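Local coordinates for protein cellulosomal scaffoldin (Acetivibrio cellulolyticus, PDB 3ZUC) that binds crystalline cellulose through this family 3b carbohydrate-binding module, one part of a large scaffoldin subunit of the secreted cellulosome, at residues A[5-10]-A[29-34]; A[33-38]-A[95-100]; A[44-49]-A[84-89]; A[52-57]-A[111-116]; A[62-67]-A[102-107]. All blocks are in the same frame, centred on the assembly; numbering follows the deposited sequence.

Contact 1 of 5, residues A[5-10]-A[29-34]; sequences NLKVEF and TNTGSN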
# COMPACT_ATOMS: atom_id res chain seq x y z
N ASN A 5 -12.47 -3.41 -11.25
CA ASN A 5 -13.28 -3.76 -10.11
C ASN A 5 -12.43 -4.25 -8.98
O ASN A 5 -12.60 -5.39 -8.53
CB ASN A 5 -14.33 -4.82 -10.47
CG ASN A 5 -15.44 -4.30 -11.35
OD1 ASN A 5 -15.83 -3.14 -11.27
ND2 ASN A 5 -15.99 -5.17 -12.17
N LEU A 6 -11.52 -3.40 -8.53
CA LEU A 6 -10.65 -3.73 -7.41
C LEU A 6 -11.03 -2.83 -6.23
O LEU A 6 -10.81 -1.62 -6.27
CB LEU A 6 -9.18 -3.51 -7.77
CG LEU A 6 -8.23 -4.12 -6.75
CD1 LEU A 6 -8.24 -5.63 -6.87
CD2 LEU A 6 -6.83 -3.55 -6.91
N LYS A 7 -11.60 -3.44 -5.19
CA LYS A 7 -11.91 -2.73 -3.97
C LYS A 7 -10.71 -2.85 -3.04
O LYS A 7 -10.14 -3.93 -2.87
CB LYS A 7 -13.15 -3.35 -3.33
CG LYS A 7 -13.58 -2.72 -2.02
CD LYS A 7 -14.89 -3.30 -1.54
CE LYS A 7 -14.72 -4.04 -0.22
NZ LYS A 7 -15.98 -4.67 0.29
N VAL A 8 -10.35 -1.73 -2.40
CA VAL A 8 -9.17 -1.66 -1.57
C VAL A 8 -9.57 -1.30 -0.15
O VAL A 8 -10.23 -0.29 0.09
CB VAL A 8 -8.17 -0.62 -2.13
CG1 VAL A 8 -6.92 -0.60 -1.27
CG2 VAL A 8 -7.83 -0.94 -3.57
N GLU A 9 -9.21 -2.16 0.79
CA GLU A 9 -9.38 -1.89 2.20
C GLU A 9 -7.99 -1.85 2.84
O GLU A 9 -7.02 -2.41 2.30
CB GLU A 9 -10.22 -2.98 2.85
CG GLU A 9 -11.62 -3.12 2.35
CD GLU A 9 -12.18 -4.44 2.83
OE1 GLU A 9 -11.94 -5.46 2.17
OE2 GLU A 9 -12.79 -4.48 3.91
N PHE A 10 -7.90 -1.25 4.02
CA PHE A 10 -6.61 -0.96 4.59
C PHE A 10 -6.70 -0.80 6.11
O PHE A 10 -7.72 -0.32 6.61
CB PHE A 10 -6.07 0.37 4.00
CG PHE A 10 -4.68 0.71 4.47
CD1 PHE A 10 -3.59 0.10 3.89
CD2 PHE A 10 -4.48 1.58 5.53
CE1 PHE A 10 -2.32 0.33 4.37
CE2 PHE A 10 -3.20 1.82 5.99
CZ PHE A 10 -2.14 1.17 5.40
N THR A 29 -9.99 -6.81 -3.15
CA THR A 29 -11.10 -7.67 -3.55
C THR A 29 -11.48 -7.41 -4.98
O THR A 29 -11.67 -6.26 -5.39
CB THR A 29 -12.33 -7.42 -2.65
OG1 THR A 29 -11.99 -7.63 -1.28
CG2 THR A 29 -13.49 -8.38 -3.01
N ASN A 30 -11.56 -8.48 -5.76
CA ASN A 30 -12.09 -8.39 -7.11
C ASN A 30 -13.62 -8.46 -7.02
O ASN A 30 -14.16 -9.50 -6.72
CB ASN A 30 -11.55 -9.53 -7.96
CG ASN A 30 -12.01 -9.47 -9.39
OD1 ASN A 30 -12.90 -8.69 -9.74
ND2 ASN A 30 -11.42 -10.29 -10.23
N THR A 31 -14.28 -7.32 -7.23
CA THR A 31 -15.73 -7.24 -7.09
C THR A 31 -16.45 -7.50 -8.40
O THR A 31 -17.67 -7.33 -8.48
CB THR A 31 -16.14 -5.86 -6.55
OG1 THR A 31 -15.75 -4.85 -7.47
CG2 THR A 31 -15.49 -5.60 -5.21
N GLY A 32 -15.71 -7.87 -9.43
CA GLY A 32 -16.29 -8.12 -10.73
C GLY A 32 -16.28 -9.59 -11.10
O GLY A 32 -15.92 -10.46 -10.31
N SER A 33 -16.64 -9.85 -12.35
CA SER A 33 -16.80 -11.22 -12.81
C SER A 33 -15.60 -11.68 -13.63
O SER A 33 -15.51 -12.86 -13.96
CB SER A 33 -18.06 -11.34 -13.65
OG SER A 33 -17.96 -10.46 -14.74
N ASN A 34 -14.68 -10.78 -13.97
CA ASN A 34 -13.50 -11.16 -14.74
C ASN A 34 -12.26 -11.09 -13.88
O ASN A 34 -12.13 -10.23 -13.02
CB ASN A 34 -13.34 -10.27 -15.98
CG ASN A 34 -14.46 -10.46 -16.98
OD1 ASN A 34 -14.44 -11.39 -17.77
ND2 ASN A 34 -15.45 -9.58 -16.94
O HOH W 1 -11.12 -5.33 -0.35
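Lys-7 and Thr-29 face each other as an antiparallel hydrogen-bonded pair and carry the backbone part of this contact. Lys-7 N donates a hydrogen bond to Thr-29 O at 2.8 Å, and Thr-29 N returns the bond to Lys-7 O at 2.9 Å. One step on, Leu-6 and Asn-30 form a non-hydrogen-bonded pair, and beyond them Thr-31 N closes the ladder on Asn-5 O over 2.9 Å.

Among the side chains, Asn-5 lies across the bend that ends the second strand. Its CB sits 3.3 Å from Thr-31 OG1, while ND2 passes on to pack against Gly-32 CA. With Thr-31 OG1 held between the backbone N and the carbonyl carbon (chi1 62°), the methyl CG2 falls beside the N and meets Lys-7 CB at 3.8 Å. On the other face Leu-6 reaches back with CD1 to Thr-29 O.

The polar ends are tied by water and turn. Water 1 bridges Glu-9 OE1 and Thr-29 OG1, 2.6 Å from the latter; Glu-9 has its salt bridge with Arg-27 as well. Asn-30 OD1 accepts from Gly-32 N at 2.9 Å. This is the end of two neighbouring antiparallel strands in one sheet of the CBM3 beta sandwich, where strand 24-30 leaves the sheet through an Asx turn.

Contact 2 of 5, residues A[33-38]-A[95-100]; sequences SNAINL and AGTLAA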
# COMPACT_ATOMS: atom_id res chain seq x y z
N SER A 33 -16.64 -9.85 -12.35
CA SER A 33 -16.80 -11.22 -12.81
C SER A 33 -15.60 -11.68 -13.63
O SER A 33 -15.51 -12.86 -13.96
CB SER A 33 -18.06 -11.34 -13.65
OG SER A 33 -17.96 -10.46 -14.74
N ASN A 34 -14.68 -10.78 -13.97
CA ASN A 34 -13.50 -11.16 -14.74
C ASN A 34 -12.26 -11.09 -13.88
O ASN A 34 -12.13 -10.23 -13.02
CB ASN A 34 -13.34 -10.27 -15.98
CG ASN A 34 -14.46 -10.46 -16.98
OD1 ASN A 34 -14.44 -11.39 -17.77
ND2 ASN A 34 -15.45 -9.58 -16.94
N ALA A 35 -11.34 -12.01 -14.10
CA ALA A 35 -10.10 -12.03 -13.32
C ALA A 35 -9.28 -10.77 -13.55
O ALA A 35 -9.33 -10.13 -14.61
CB ALA A 35 -9.28 -13.26 -13.66
N ILE A 36 -8.53 -10.41 -12.52
CA ILE A 36 -7.64 -9.27 -12.56
C ILE A 36 -6.20 -9.77 -12.56
O ILE A 36 -5.81 -10.59 -11.70
CB ILE A 36 -7.89 -8.36 -11.35
CG1 ILE A 36 -9.21 -7.61 -11.54
CG2 ILE A 36 -6.73 -7.39 -11.15
CD1 ILE A 36 -9.70 -6.87 -10.33
N ASN A 37 -5.40 -9.26 -13.48
CA ASN A 37 -3.98 -9.60 -13.55
C ASN A 37 -3.18 -8.79 -12.53
O ASN A 37 -2.98 -7.58 -12.72
CB ASN A 37 -3.43 -9.38 -14.96
CG ASN A 37 -2.02 -9.92 -15.12
OD1 ASN A 37 -1.35 -10.23 -14.14
ND2 ASN A 37 -1.55 -10.00 -16.36
N LEU A 38 -2.71 -9.43 -11.47
CA LEU A 38 -2.05 -8.69 -10.41
C LEU A 38 -0.75 -8.05 -10.84
O LEU A 38 -0.34 -7.05 -10.24
CB LEU A 38 -1.81 -9.60 -9.21
CG LEU A 38 -3.09 -9.95 -8.44
CD1 LEU A 38 -2.82 -11.08 -7.46
CD2 LEU A 38 -3.66 -8.78 -7.69
N ALA A 95 2.70 -13.79 -9.12
CA ALA A 95 1.57 -13.57 -8.23
C ALA A 95 0.26 -14.05 -8.85
O ALA A 95 -0.70 -14.29 -8.14
CB ALA A 95 1.46 -12.10 -7.87
N GLY A 96 0.21 -14.16 -10.18
CA GLY A 96 -0.97 -14.69 -10.85
C GLY A 96 -2.13 -13.72 -10.91
O GLY A 96 -1.96 -12.51 -10.94
N THR A 97 -3.33 -14.30 -10.93
CA THR A 97 -4.55 -13.53 -11.08
C THR A 97 -5.40 -13.57 -9.82
O THR A 97 -5.31 -14.49 -9.01
CB THR A 97 -5.41 -14.10 -12.21
OG1 THR A 97 -5.77 -15.46 -11.91
CG2 THR A 97 -4.66 -14.04 -13.51
N LEU A 98 -6.22 -12.54 -9.69
CA LEU A 98 -7.18 -12.45 -8.60
C LEU A 98 -8.55 -12.77 -9.18
O LEU A 98 -9.07 -12.03 -10.02
CB LEU A 98 -7.16 -11.06 -7.98
CG LEU A 98 -8.08 -10.84 -6.78
CD1 LEU A 98 -7.70 -11.72 -5.61
CD2 LEU A 98 -8.05 -9.38 -6.36
N ALA A 99 -9.10 -13.91 -8.76
CA ALA A 99 -10.34 -14.42 -9.31
C ALA A 99 -11.52 -13.55 -8.94
O ALA A 99 -11.50 -12.84 -7.94
CB ALA A 99 -10.58 -15.83 -8.83
N ALA A 100 -12.56 -13.63 -9.76
CA ALA A 100 -13.80 -12.94 -9.49
C ALA A 100 -14.29 -13.21 -8.07
O ALA A 100 -14.25 -14.35 -7.60
CB ALA A 100 -14.86 -13.38 -10.50
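Leu-38 and Leu-98 form the close side of this short antiparallel ladder. Leu-38 CD2 approaches Leu-98 CB at 4.2 Å, the two side chains running at a slant to one another. Leu-38 CB lies 3.4 Å from Gly-96 O and 4.3 Å from Ala-95 CB. Its CG stands opposite the carbonyl carbon (chi1 -72°), which keeps CB, CG and CD1 along the Gly-96 carbonyl, CD1 also reaching Ala-95 O, while CD2 alone heads for Leu-98. Ile-36 flanks Leu-98 on the same face, and Ile-104, Val-41 and Leu-6 add to the apolar surroundings.

Three backbone bonds hold the strands together. Ile-36 N reaches Leu-98 O at 3.0 Å, Leu-98 N reaches Ile-36 O at 2.8 Å, both close to straight, and Leu-38 N reaches Gly-96 O at 3.2 Å, a longer and more bent bond.

The outer face is looser. Asn-37 and Thr-97 are a non-hydrogen-bonded pair with exposed side chains, and Thr-97 CB lies near Ile-36 O, 3.6 Å away. Asn-37 OD1 is bonded to the backbone N of Ala-39, two residues further on, instead of crossing. At the far end Ala-100 CB rests on Ser-33 O at 3.6 Å, a methyl on a carbonyl with no bond to direct it.

The chemistry thus differs on either side of the main-chain bonds: apolar carbon contact on the Leu-98 face, and on the exposed Asn-37 and Thr-97 face polar groups that contribute little to pairing the strands.

Contact 3 of 5, residues A[44-49]-A[84-89]; sequences HYYFTV and DQYLEI. With CA (calcium ion), chain B; EDO (1,2-ethanediol), chain C.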
# COMPACT_ATOMS: atom_id res chain seq x y z
N HIS A 44 -0.17 2.52 -3.52
CA HIS A 44 0.62 3.58 -2.89
C HIS A 44 0.19 3.84 -1.44
O HIS A 44 -1.01 3.89 -1.13
CB HIS A 44 0.49 4.93 -3.61
CG HIS A 44 1.12 4.98 -4.95
ND1 HIS A 44 1.04 6.10 -5.75
CD2 HIS A 44 1.85 4.07 -5.63
CE1 HIS A 44 1.69 5.88 -6.88
NE2 HIS A 44 2.19 4.65 -6.84
N TYR A 45 1.20 4.07 -0.62
CA TYR A 45 1.04 4.54 0.76
C TYR A 45 1.86 5.83 0.89
O TYR A 45 3.08 5.81 0.69
CB TYR A 45 1.53 3.49 1.75
CG TYR A 45 1.30 3.85 3.20
CD1 TYR A 45 2.23 4.59 3.91
CD2 TYR A 45 0.12 3.48 3.85
CE1 TYR A 45 2.01 4.94 5.24
CE2 TYR A 45 -0.11 3.83 5.16
CZ TYR A 45 0.83 4.55 5.86
OH TYR A 45 0.56 4.84 7.18
N TYR A 46 1.19 6.94 1.22
CA TYR A 46 1.78 8.27 1.25
C TYR A 46 2.11 8.71 2.68
O TYR A 46 1.31 8.51 3.60
CB TYR A 46 0.78 9.28 0.66
CG TYR A 46 0.45 9.03 -0.79
CD1 TYR A 46 1.25 9.56 -1.79
CD2 TYR A 46 -0.65 8.27 -1.17
CE1 TYR A 46 0.99 9.35 -3.12
CE2 TYR A 46 -0.92 8.05 -2.51
CZ TYR A 46 -0.10 8.58 -3.49
OH TYR A 46 -0.41 8.36 -4.82
N PHE A 47 3.27 9.33 2.85
CA PHE A 47 3.73 9.67 4.17
C PHE A 47 4.74 10.81 4.12
O PHE A 47 5.25 11.16 3.05
CB PHE A 47 4.32 8.42 4.87
CG PHE A 47 5.54 7.84 4.20
CD1 PHE A 47 5.44 7.01 3.08
CD2 PHE A 47 6.82 8.09 4.70
CE1 PHE A 47 6.56 6.47 2.48
CE2 PHE A 47 7.94 7.55 4.11
CZ PHE A 47 7.82 6.73 3.00
N THR A 48 5.05 11.36 5.29
CA THR A 48 6.20 12.23 5.45
C THR A 48 7.31 11.44 6.15
O THR A 48 7.07 10.81 7.19
CB THR A 48 5.90 13.52 6.22
OG1 THR A 48 5.52 13.18 7.55
CG2 THR A 48 4.80 14.32 5.55
N VAL A 49 8.49 11.43 5.56
CA VAL A 49 9.56 10.54 6.00
C VAL A 49 10.17 10.90 7.35
O VAL A 49 10.68 10.01 8.02
CB VAL A 49 10.63 10.42 4.88
CG1 VAL A 49 11.42 11.72 4.69
CG2 VAL A 49 11.56 9.25 5.09
N ASP A 84 5.48 13.66 1.61
CA ASP A 84 6.71 13.96 0.91
C ASP A 84 7.29 12.75 0.19
O ASP A 84 8.19 12.92 -0.64
CB ASP A 84 7.74 14.73 1.74
CG ASP A 84 8.21 14.02 2.97
OD1 ASP A 84 8.26 12.79 3.01
OD2 ASP A 84 8.45 14.75 3.97
N GLN A 85 6.74 11.55 0.43
CA GLN A 85 7.15 10.33 -0.24
C GLN A 85 5.97 9.40 -0.37
O GLN A 85 4.96 9.56 0.33
CB GLN A 85 8.26 9.58 0.52
CG GLN A 85 9.51 10.41 0.71
CD GLN A 85 10.73 9.59 1.07
OE1 GLN A 85 10.75 8.36 0.94
NE2 GLN A 85 11.79 10.28 1.45
N TYR A 86 6.10 8.40 -1.23
CA TYR A 86 5.21 7.27 -1.20
C TYR A 86 5.98 5.97 -1.38
O TYR A 86 6.99 5.90 -2.06
CB TYR A 86 4.07 7.38 -2.23
CG TYR A 86 4.46 7.52 -3.68
CD1 TYR A 86 4.65 8.77 -4.23
CD2 TYR A 86 4.54 6.43 -4.54
CE1 TYR A 86 4.91 8.94 -5.60
CE2 TYR A 86 4.82 6.59 -5.90
CZ TYR A 86 4.99 7.85 -6.42
OH TYR A 86 5.24 8.02 -7.78
N LEU A 87 5.44 4.94 -0.73
CA LEU A 87 5.75 3.55 -1.02
C LEU A 87 4.89 3.12 -2.19
O LEU A 87 3.68 3.34 -2.18
CB LEU A 87 5.38 2.71 0.20
CG LEU A 87 5.31 1.19 0.00
CD1 LEU A 87 6.65 0.58 -0.29
CD2 LEU A 87 4.64 0.54 1.19
N GLU A 88 5.50 2.48 -3.18
CA GLU A 88 4.79 1.85 -4.28
C GLU A 88 5.02 0.34 -4.21
O GLU A 88 6.16 -0.12 -4.29
CB GLU A 88 5.25 2.39 -5.64
CG GLU A 88 4.53 1.75 -6.81
CD GLU A 88 4.78 2.51 -8.10
OE1 GLU A 88 4.16 3.56 -8.33
OE2 GLU A 88 5.64 2.06 -8.88
N ILE A 89 3.93 -0.41 -4.04
CA ILE A 89 3.96 -1.86 -4.01
C ILE A 89 3.57 -2.38 -5.38
O ILE A 89 2.61 -1.90 -5.98
CB ILE A 89 2.99 -2.39 -2.93
CG1 ILE A 89 3.43 -1.93 -1.54
CG2 ILE A 89 2.88 -3.90 -3.00
CD1 ILE A 89 2.41 -2.19 -0.46
CA CA B . 5.53 11.33 9.06
C1 EDO C . 1.70 9.83 -8.12
O1 EDO C . 1.00 8.60 -8.26
C2 EDO C . 1.67 10.28 -6.67
O2 EDO C . 0.32 10.44 -6.22
O HOH W 2 6.10 8.93 9.03
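His-44 packs its ring on Tyr-86 and donates a hydrogen bond to Glu-88. From CB, which lies 3.8 Å from Leu-87 O, the side chain continues to CG, near Tyr-86 CD2. The ring's own CD2 lies against Glu-88 CG and OE1. ND1 points along the ring plane to Tyr-46 OH and donates to it at 2.8 Å, almost straight. CE1 passes over Tyr-86 CE2 at 3.4 Å and has at its edge O1 of a bound 1,2-ethanediol, probably from the crystallisation liquor. NE2, at the tip, donates to the anti lone pair of Glu-88 OE1 over 2.7 Å, carboxylate and imidazole nearly coplanar. Two in-plane bonds thus fix the ring's rotation, and the His-44 and Tyr-86 rings stack face to face, planes at 29°.

The strands are antiparallel neighbours in one sheet of the CBM3 sandwich, with a classic beta bulge opposite Phe-47: Asp-84 N and Gln-85 N both donate to Phe-47 O. On the opposite face from His-44, Gln-85 CB sits over the Phe-47 ring. Asp-84 OD1 offers its syn lone pair to Val-49 N at 2.9 Å, beside Thr-48, whose O and OG1 bind the calcium ion. Asp-50, Asn-119, Asp-122, Asp-123 and water 2 complete that site.

Contact 4 of 5, residues A[52-57]-A[111-116]; sequences DKAQTF and AKSDWT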
# COMPACT_ATOMS: atom_id res chain seq x y z
N ASP A 52 14.97 11.77 5.85
CA ASP A 52 15.12 10.88 4.70
C ASP A 52 16.32 9.96 4.93
O ASP A 52 17.40 10.39 5.32
CB ASP A 52 15.31 11.69 3.42
CG ASP A 52 15.21 10.88 2.14
OD1 ASP A 52 14.61 9.79 2.14
OD2 ASP A 52 15.72 11.37 1.09
N LYS A 53 16.10 8.67 4.69
CA LYS A 53 17.13 7.65 4.75
C LYS A 53 16.74 6.60 3.71
O LYS A 53 15.57 6.52 3.30
CB LYS A 53 17.18 6.96 6.12
CG LYS A 53 17.46 7.91 7.28
CD LYS A 53 18.90 8.44 7.27
CE LYS A 53 19.14 9.58 8.23
NZ LYS A 53 18.79 9.22 9.64
N ALA A 54 17.69 5.79 3.28
CA ALA A 54 17.37 4.59 2.52
C ALA A 54 16.27 3.84 3.29
O ALA A 54 16.36 3.75 4.51
CB ALA A 54 18.60 3.70 2.39
N GLN A 55 15.25 3.35 2.57
CA GLN A 55 14.19 2.57 3.17
C GLN A 55 14.05 1.24 2.44
O GLN A 55 14.37 1.13 1.26
CB GLN A 55 12.87 3.34 3.11
CG GLN A 55 12.89 4.55 4.04
CD GLN A 55 11.81 5.54 3.70
OE1 GLN A 55 11.91 6.23 2.65
NE2 GLN A 55 10.79 5.62 4.49
N THR A 56 13.55 0.26 3.18
CA THR A 56 13.28 -1.08 2.66
C THR A 56 11.86 -1.47 3.02
O THR A 56 11.44 -1.25 4.16
CB THR A 56 14.26 -2.10 3.24
OG1 THR A 56 15.59 -1.70 2.96
CG2 THR A 56 14.03 -3.48 2.64
N PHE A 57 11.16 -2.04 2.05
CA PHE A 57 9.87 -2.69 2.26
C PHE A 57 10.05 -4.20 2.25
O PHE A 57 10.73 -4.75 1.38
CB PHE A 57 8.92 -2.28 1.13
CG PHE A 57 7.59 -3.01 1.15
CD1 PHE A 57 6.59 -2.61 2.01
CD2 PHE A 57 7.35 -4.10 0.35
CE1 PHE A 57 5.37 -3.26 2.02
CE2 PHE A 57 6.12 -4.76 0.37
CZ PHE A 57 5.14 -4.34 1.21
N ALA A 111 10.97 0.30 6.90
CA ALA A 111 11.83 0.94 7.88
C ALA A 111 13.00 1.61 7.17
O ALA A 111 13.32 1.31 6.02
CB ALA A 111 12.35 -0.07 8.90
N LYS A 112 13.68 2.47 7.91
CA LYS A 112 14.89 3.15 7.46
C LYS A 112 16.12 2.29 7.72
O LYS A 112 16.15 1.47 8.63
CB LYS A 112 15.03 4.48 8.21
CG LYS A 112 13.86 5.40 7.98
CD LYS A 112 14.00 6.70 8.78
CE LYS A 112 12.73 7.49 8.68
NZ LYS A 112 12.84 8.82 9.35
N SER A 113 17.17 2.54 6.94
CA SER A 113 18.38 1.71 7.03
C SER A 113 19.04 1.75 8.39
O SER A 113 19.70 0.78 8.77
CB SER A 113 19.36 2.16 5.97
OG SER A 113 19.68 3.52 6.19
N ASP A 114 18.90 2.88 9.10
CA ASP A 114 19.48 3.07 10.41
C ASP A 114 18.44 2.89 11.53
O ASP A 114 18.78 3.12 12.70
CB ASP A 114 20.17 4.44 10.51
CG ASP A 114 19.26 5.62 10.25
OD1 ASP A 114 18.02 5.42 10.13
OD2 ASP A 114 19.80 6.75 10.18
N TRP A 115 17.23 2.45 11.18
CA TRP A 115 16.18 2.14 12.15
C TRP A 115 15.77 3.35 12.98
O TRP A 115 15.18 3.20 14.04
CB TRP A 115 16.53 0.87 12.97
CG TRP A 115 16.44 -0.32 12.07
CD1 TRP A 115 17.40 -0.82 11.25
CD2 TRP A 115 15.27 -1.08 11.82
NE1 TRP A 115 16.89 -1.88 10.51
CE2 TRP A 115 15.58 -2.05 10.85
CE3 TRP A 115 13.98 -1.03 12.34
CZ2 TRP A 115 14.65 -2.98 10.41
CZ3 TRP A 115 13.06 -1.96 11.89
CH2 TRP A 115 13.40 -2.91 10.94
N THR A 116 15.99 4.54 12.45
CA THR A 116 15.52 5.75 13.11
C THR A 116 14.01 5.96 12.90
O THR A 116 13.37 5.35 12.04
CB THR A 116 16.35 6.97 12.66
OG1 THR A 116 16.28 7.12 11.24
CG2 THR A 116 17.81 6.84 13.14
O HOH W 3 15.89 9.54 10.17
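The end of an antiparallel strand pair at the edge of a CBM3 sheet, where strand 102-112 runs out into a type I beta turn, Lys-112 to Trp-115, brings Lys-53 onto Asp-114. Thr-56 and Ala-111 form the hydrogen-bonded pair, with Thr-56 N on Ala-111 O at 3.0 Å and a longer return bond from Ala-111 N to Thr-56 O. Gln-55 and Lys-112 are the non-hydrogen-bonded pair, their side chains side by side and pointing the same way. Past them Ser-113 N donates to Ala-54 O at 2.8 Å.

Lys-53 starts with CB against Lys-112 CB at 3.9 Å, then bends at chi2 (-70°) and again near its end, which swings the chain across Asp-114 at about a right angle. The ammonium lands on the syn lone pair of Asp-114 OD2, a salt bridge of 2.7 Å. The other oxygen, OD1, takes both Thr-116 OG1 and Thr-116 N from one face of the carboxylate, the latter an Asx turn.

Lys-112 runs extended toward the calcium-binding loop, where NZ donates to Val-49 O, Gly-51 O and Asn-117 O. Water 3 is its longer fourth neighbour, 3.2 Å from Lys-112 NZ, and not all four can be full bonds. The same water accepts from Lys-53 NZ at 3.0 Å and donates to Thr-116 OG1 at 2.7 Å.

Contact 5 of 5, residues A[62-67]-A[102-107]; sequences SPVGSS and TSIEVQ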
# COMPACT_ATOMS: atom_id res chain seq x y z
N SER A 62 1.50 -12.68 1.96
CA SER A 62 0.36 -12.53 1.08
C SER A 62 0.04 -13.91 0.53
O SER A 62 0.96 -14.67 0.23
CB SER A 62 0.68 -11.62 -0.10
OG SER A 62 -0.45 -11.46 -0.95
N PRO A 63 -1.25 -14.23 0.31
CA PRO A 63 -1.57 -15.51 -0.32
C PRO A 63 -0.89 -15.72 -1.68
O PRO A 63 -0.71 -16.86 -2.12
CB PRO A 63 -3.09 -15.44 -0.47
CG PRO A 63 -3.55 -14.51 0.57
CD PRO A 63 -2.46 -13.50 0.74
N VAL A 64 -0.54 -14.65 -2.38
CA VAL A 64 0.07 -14.80 -3.70
C VAL A 64 1.55 -15.15 -3.61
O VAL A 64 2.17 -15.37 -4.64
CB VAL A 64 -0.13 -13.55 -4.58
CG1 VAL A 64 -1.59 -13.22 -4.67
CG2 VAL A 64 0.69 -12.36 -4.04
N GLY A 65 2.10 -15.19 -2.40
CA GLY A 65 3.51 -15.47 -2.18
C GLY A 65 4.24 -14.18 -1.92
O GLY A 65 4.33 -13.32 -2.80
N SER A 66 4.73 -14.03 -0.69
CA SER A 66 5.31 -12.76 -0.28
C SER A 66 6.48 -12.34 -1.17
O SER A 66 6.70 -11.14 -1.35
CB SER A 66 5.72 -12.79 1.18
OG SER A 66 6.79 -13.68 1.38
N SER A 67 7.23 -13.29 -1.71
CA SER A 67 8.36 -12.94 -2.57
C SER A 67 7.93 -12.29 -3.89
O SER A 67 8.76 -11.68 -4.57
CB SER A 67 9.24 -14.16 -2.88
OG SER A 67 8.56 -15.08 -3.68
N THR A 102 -13.16 -12.67 -5.17
CA THR A 102 -12.18 -13.17 -4.19
C THR A 102 -11.32 -12.04 -3.72
O THR A 102 -11.20 -11.01 -4.37
CB THR A 102 -11.29 -14.31 -4.72
OG1 THR A 102 -10.31 -13.84 -5.64
CG2 THR A 102 -12.13 -15.32 -5.42
N SER A 103 -10.67 -12.25 -2.58
CA SER A 103 -9.81 -11.23 -2.02
C SER A 103 -8.50 -11.82 -1.55
O SER A 103 -8.41 -13.00 -1.21
CB SER A 103 -10.50 -10.56 -0.84
OG SER A 103 -10.64 -11.48 0.22
N ILE A 104 -7.50 -10.96 -1.51
CA ILE A 104 -6.20 -11.30 -0.95
C ILE A 104 -5.75 -10.19 -0.02
O ILE A 104 -6.03 -9.01 -0.22
CB ILE A 104 -5.13 -11.51 -2.02
CG1 ILE A 104 -4.99 -10.29 -2.92
CG2 ILE A 104 -5.43 -12.79 -2.83
CD1 ILE A 104 -3.74 -10.29 -3.79
N GLU A 105 -4.99 -10.58 1.00
CA GLU A 105 -4.31 -9.63 1.87
C GLU A 105 -2.86 -9.43 1.41
O GLU A 105 -2.24 -10.35 0.86
CB GLU A 105 -4.31 -10.14 3.33
CG GLU A 105 -5.72 -10.23 3.94
CD GLU A 105 -5.76 -10.60 5.43
OE1 GLU A 105 -5.05 -9.99 6.24
OE2 GLU A 105 -6.59 -11.46 5.80
N VAL A 106 -2.33 -8.24 1.67
CA VAL A 106 -0.93 -7.91 1.46
C VAL A 106 -0.46 -7.23 2.74
O VAL A 106 -0.91 -6.14 3.06
CB VAL A 106 -0.75 -6.98 0.27
CG1 VAL A 106 0.70 -6.65 0.09
CG2 VAL A 106 -1.30 -7.64 -1.00
N GLN A 107 0.42 -7.90 3.48
CA GLN A 107 0.85 -7.44 4.80
C GLN A 107 2.36 -7.19 4.76
O GLN A 107 3.14 -8.10 4.45
CB GLN A 107 0.54 -8.53 5.82
CG GLN A 107 1.02 -8.24 7.22
CD GLN A 107 0.41 -9.18 8.21
OE1 GLN A 107 -0.80 -9.42 8.17
NE2 GLN A 107 1.21 -9.74 9.11
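Val-64 and Ile-104 cross at about a right angle, with Val-64 CG1 touching Ile-104 CD1 at 3.7 Å. Ile-104 carries CG1 between its backbone N and carbonyl carbon (chi1 57°), and from there CD1 extends to the valine while CG2 is left on the side of Pro-63. The proline approaches with its CB, 4.3 Å from Ile-104 CG2, and presents CD to the carbonyl of the next residue, 3.2 Å from Glu-105 O. Isoleucine is thus met by valine at its far methyl and by proline at its branch methyl.

Residues 62-65 make a type I beta turn, closed by Gly-65 N on Ser-62 O, in the loop linking strands 55-61 and 69-80 of the two sheets of the sandwich. It lies against strand 102-112, and Leu-38 and Ala-95 also pack on Val-64.

The polar tie comes from Ser-62. With chi1 at -179° its hydroxyl is extended away from the backbone N and aimed at the strand; OG donates to Glu-105 O at 2.8 Å, in the plane of that carbonyl. Val-64 N makes a weak bond of 3.5 Å back to the same OG. Val-106 CG2 lies beside the bond to the carbonyl, 3.9 Å from Ser-62 OG. The Glu-105 side chain itself leads away from the loop, and its OE1 bonds Tyr-133 OH.

In the fold
Contacts 1, 2 and 5 gather at one end of the sandwich, with centres about 9 to 14 Å apart, while contacts 3 and 4 have centres about 13 Å apart toward the calcium end, that of contact 4 more than 30 Å from the centres of contacts 1 and 2. Contacts 1 and 4 pair strands of one sheet, and contact 5 lays the 62-67 loop on strand 102-112 of that sheet; contact 3 belongs to the other sheet, and contact 2 is a separate two-strand ladder. Contact 1 closes first along the chain, contact 3 is nested within contact 2, and contact 5 within contact 4. Strand 102-112 runs from contact 5 to contact 4, spanning both ends of the cellulose-binding module.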